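Local coordinates for protein Two-component response regulator (Geobacillus stearothermophilus, PDB 6SWI) that probably acts as a two-component response regulator that controls arabinan-utilization genes by binding DNA through its C-terminal helix-turn-helix domain, at residues I58-A63 / E79-D84. Residues are numbered along the deposited sequence; the frame is centred on the assembly and turned at random.
Sequences IRMEKA and ERVGYD
Arg-59 lays its side chain along the carbonyl oxygen of Val-81 without hydrogen-bonding to it: CD approaches Val-81 O to 3.0 Å, and although NE lies 3.1 Å from Val-81 O, the angle is too poor for a bond. NE instead donates to Phe-18 O, an example of a buried arginine whose aliphatic part packs on one backbone while its polar end is held elsewhere. With CG anti to the carbonyl carbon (chi1 -71°) and the chain extended as far as NE, the guanidinium reaches Gly-82, whose O sits 3.8 Å above its plane and toward its rim. In that plane, at the edge, NH1 donates to a water 2.8 Å away, which also hydrogen-bonds Tyr-83 OH, linking two groups whose planes stand 61° apart. Replacing Arg-59 by alanine would probably cost Phe-18 O its bond from NE, leave the water on Tyr-83 OH without its arginine partner and uncover the Val-81 carbonyl.

The contact is consistent with an AraC-type domain, in which a long helix, here 51-69, links two helix-turn-helix motifs: helix 74-80 ends in a Schellman motif, with Tyr-83 N bonded to Ala-78 O and Gly-82 N to Glu-79 O, and the turn leads into helix 86-97. The backbone angles of Gly-82 alone would press a CB against the preceding carbonyl O, and Arg-59 NH2 occupies the place it would take.

Val-81, the first residue past helix 74-80, points its side chain at helix 51-69. Its CG1 rests 3.5 Å from Arg-59 O, beside Ala-63 and the CB and CG of Lys-62, whose ammonium turns away to a salt bridge with Glu-65. Met-60 starts out facing away, but bends at chi2 and chi3 bring CE back to 3.4 Å from Tyr-83 CE1, crossing that side chain at about a right angle; Phe-93 and Ala-96 of helix 86-97 also touch Met-60.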
ATOM      1  N   ILE A  58       2.364  -1.813  -1.782  1.00  8.54           N
ATOM      2  CA  ILE A  58       0.949  -2.172  -1.830  1.00  9.13           C
ATOM      3  C   ILE A  58       0.120  -1.163  -1.050  1.00  8.12           C
ATOM      4  O   ILE A  58      -0.945  -0.720  -1.503  1.00  9.61           O
ATOM      5  CB  ILE A  58       0.748  -3.602  -1.298  1.00 10.52           C
ATOM      6  CG1 ILE A  58       1.325  -4.616  -2.278  1.00 12.41           C
ATOM      7  CG2 ILE A  58      -0.721  -3.865  -1.029  1.00 13.08           C
ATOM      8  CD1 ILE A  58       1.497  -6.004  -1.686  1.00 15.29           C
ATOM      9  N   ARG A  59       0.605  -0.779   0.133  1.00  7.38           N
ATOM     10  CA  ARG A  59      -0.113   0.192   0.950  1.00  7.12           C
ATOM     11  C   ARG A  59      -0.237   1.539   0.255  1.00  7.08           C
ATOM     12  O   ARG A  59      -1.308   2.157   0.283  1.00  7.75           O
ATOM     13  CB  ARG A  59       0.598   0.355   2.285  1.00  6.84           C
ATOM     14  CG  ARG A  59       0.452  -0.848   3.168  1.00  7.23           C
ATOM     15  CD  ARG A  59       1.328  -0.754   4.389  1.00  8.63           C
ATOM     16  NE  ARG A  59       0.859  -1.673   5.410  1.00  8.99           N
ATOM     17  CZ  ARG A  59       1.507  -1.969   6.528  1.00  9.70           C
ATOM     18  NH1 ARG A  59       2.698  -1.446   6.772  1.00 10.73           N
ATOM     19  NH2 ARG A  59       0.950  -2.800   7.394  1.00 10.83           N
ATOM     20  N   MET A  60       0.849   2.029  -0.341  1.00  8.51           N
ATOM     21  CA  MET A  60       0.807   3.361  -0.933  1.00  9.59           C
ATOM     22  C   MET A  60      -0.043   3.375  -2.195  1.00 10.52           C
ATOM     23  O   MET A  60      -0.727   4.368  -2.477  1.00 11.80           O
ATOM     24  CB  MET A  60       2.230   3.863  -1.192  1.00 11.01           C
ATOM     25  CG  MET A  60       3.066   4.048   0.085  1.00 12.32           C
ATOM     26  SD  MET A  60       2.330   5.193   1.288  1.00 14.79           S
ATOM     27  CE  MET A  60       1.738   4.079   2.545  1.00 16.25           C
ATOM     28  N   GLU A  61      -0.039   2.279  -2.953  1.00 10.77           N
ATOM     29  CA  GLU A  61      -0.915   2.228  -4.116  1.00 12.46           C
ATOM     30  C   GLU A  61      -2.389   2.168  -3.713  1.00 10.55           C
ATOM     31  O   GLU A  61      -3.234   2.797  -4.360  1.00 11.32           O
ATOM     32  CB  GLU A  61      -0.496   1.110  -5.062  1.00 16.82           C
ATOM     33  CG  GLU A  61       0.942   1.299  -5.563  1.00 23.74           C
ATOM     34  CD  GLU A  61       1.042   2.143  -6.830  1.00 32.73           C
ATOM     35  OE1 GLU A  61       0.418   3.227  -6.881  1.00 36.89           O
ATOM     36  OE2 GLU A  61       1.770   1.737  -7.761  1.00 36.37           O
ATOM     37  N   LYS A  62      -2.719   1.453  -2.633  1.00  9.35           N
ATOM     38  CA  LYS A  62      -4.095   1.492  -2.133  1.00  8.68           C
ATOM     39  C   LYS A  62      -4.453   2.886  -1.640  1.00  7.77           C
ATOM     40  O   LYS A  62      -5.567   3.374  -1.871  1.00  8.32           O
ATOM     41  CB  LYS A  62      -4.298   0.479  -1.009  1.00  9.70           C
ATOM     42  CG  LYS A  62      -5.709   0.477  -0.452  1.00 11.44           C
ATOM     43  CD  LYS A  62      -6.693   0.027  -1.517  1.00 14.56           C
ATOM     44  CE  LYS A  62      -8.071  -0.124  -0.951  1.00 15.73           C
ATOM     45  NZ  LYS A  62      -9.002  -0.735  -1.944  1.00 17.72           N
ATOM     46  N   ALA A  63      -3.515   3.542  -0.956  1.00  7.13           N
ATOM     47  CA  ALA A  63      -3.774   4.897  -0.484  1.00  8.06           C
ATOM     48  C   ALA A  63      -4.038   5.834  -1.648  1.00  7.80           C
ATOM     49  O   ALA A  63      -4.936   6.678  -1.584  1.00  7.51           O
ATOM     50  CB  ALA A  63      -2.590   5.404   0.336  1.00  9.60           C
ATOM     51  N   GLU A  79      -5.055   4.893   8.240  1.00  6.77           N
ATOM     52  CA  GLU A  79      -5.427   3.720   9.021  1.00  6.78           C
ATOM     53  C   GLU A  79      -5.794   2.551   8.119  1.00  6.72           C
ATOM     54  O   GLU A  79      -5.465   1.398   8.422  1.00  7.64           O
ATOM     55  CB  GLU A  79      -6.584   4.074   9.949  1.00  8.02           C
ATOM     56  CG  GLU A  79      -6.946   2.963  10.935  1.00  8.88           C
ATOM     57  CD  GLU A  79      -7.848   1.867  10.361  1.00  9.39           C
ATOM     58  OE1 GLU A  79      -8.649   2.149   9.445  1.00  9.49           O
ATOM     59  OE2 GLU A  79      -7.757   0.714  10.849  1.00 10.33           O
ATOM     60  N   ARG A  80      -6.466   2.832   7.006  1.00  7.15           N
ATOM     61  CA  ARG A  80      -6.916   1.794   6.093  1.00  7.82           C
ATOM     62  C   ARG A  80      -5.767   1.123   5.369  1.00  7.29           C
ATOM     63  O   ARG A  80      -5.958   0.042   4.805  1.00  9.74           O
ATOM     64  CB  ARG A  80      -7.880   2.386   5.073  1.00  8.38           C
ATOM     65  CG  ARG A  80      -9.224   2.721   5.659  1.00  8.94           C
ATOM     66  CD  ARG A  80      -9.986   3.592   4.723  1.00 10.43           C
ATOM     67  NE  ARG A  80     -11.322   3.911   5.204  1.00  9.98           N
ATOM     68  CZ  ARG A  80     -12.444   3.562   4.584  1.00  9.60           C
ATOM     69  NH1 ARG A  80     -12.413   2.830   3.472  1.00 10.40           N
ATOM     70  NH2 ARG A  80     -13.600   3.960   5.088  1.00 10.11           N
ATOM     71  N   VAL A  81      -4.586   1.730   5.365  1.00  6.96           N
ATOM     72  CA  VAL A  81      -3.427   1.125   4.731  1.00  7.68           C
ATOM     73  C   VAL A  81      -2.340   0.769   5.745  1.00  7.47           C
ATOM     74  O   VAL A  81      -1.172   0.637   5.382  1.00  8.85           O
ATOM     75  CB  VAL A  81      -2.910   1.928   3.521  1.00  8.46           C
ATOM     76  CG1 VAL A  81      -4.041   2.181   2.546  1.00  9.11           C
ATOM     77  CG2 VAL A  81      -2.257   3.249   3.922  1.00  8.64           C
ATOM     78  N   GLY A  82      -2.709   0.582   7.010  1.00  7.65           N
ATOM     79  CA  GLY A  82      -1.811  -0.026   7.967  1.00  8.62           C
ATOM     80  C   GLY A  82      -0.937   0.928   8.740  1.00  9.55           C
ATOM     81  O   GLY A  82       0.065   0.489   9.314  1.00 12.80           O
ATOM     82  N   TYR A  83      -1.283   2.211   8.789  1.00  9.22           N
ATOM     83  CA  TYR A  83      -0.578   3.198   9.595  1.00 11.16           C
ATOM     84  C   TYR A  83      -1.516   3.688  10.687  1.00 13.89           C
ATOM     85  O   TYR A  83      -2.598   4.208  10.391  1.00 18.48           O
ATOM     86  CB  TYR A  83      -0.128   4.374   8.731  1.00 10.60           C
ATOM     87  CG  TYR A  83       0.996   3.998   7.806  1.00  9.22           C
ATOM     88  CD1 TYR A  83       0.749   3.328   6.617  1.00 12.01           C
ATOM     89  CD2 TYR A  83       2.309   4.289   8.128  1.00 10.94           C
ATOM     90  CE1 TYR A  83       1.777   2.963   5.779  1.00 13.63           C
ATOM     91  CE2 TYR A  83       3.349   3.925   7.296  1.00 12.92           C
ATOM     92  CZ  TYR A  83       3.073   3.260   6.118  1.00 14.64           C
ATOM     93  OH  TYR A  83       4.092   2.891   5.270  1.00 18.71           O
ATOM     94  N   ASP A  84      -1.063   3.540  11.938  0.55 16.11           N
ATOM     95  CA  ASP A  84      -1.798   3.956  13.125  0.55 16.80           C
ATOM     96  C   ASP A  84      -1.905   5.472  13.234  0.55 15.58           C
ATOM     97  O   ASP A  84      -2.793   5.973  13.932  0.55 15.73           O
ATOM     98  CB  ASP A  84      -1.101   3.405  14.381  0.55 18.39           C
ATOM     99  CG  ASP A  84      -1.058   1.879  14.421  0.55 19.18           C
ATOM    100  OD1 ASP A  84      -2.043   1.239  14.009  0.55 18.43           O
ATOM    101  OD2 ASP A  84      -0.039   1.315  14.881  0.55 21.44           O
TER
HETATM  102  O   HOH W   1       4.600   0.086   5.316  1.00 13.04           O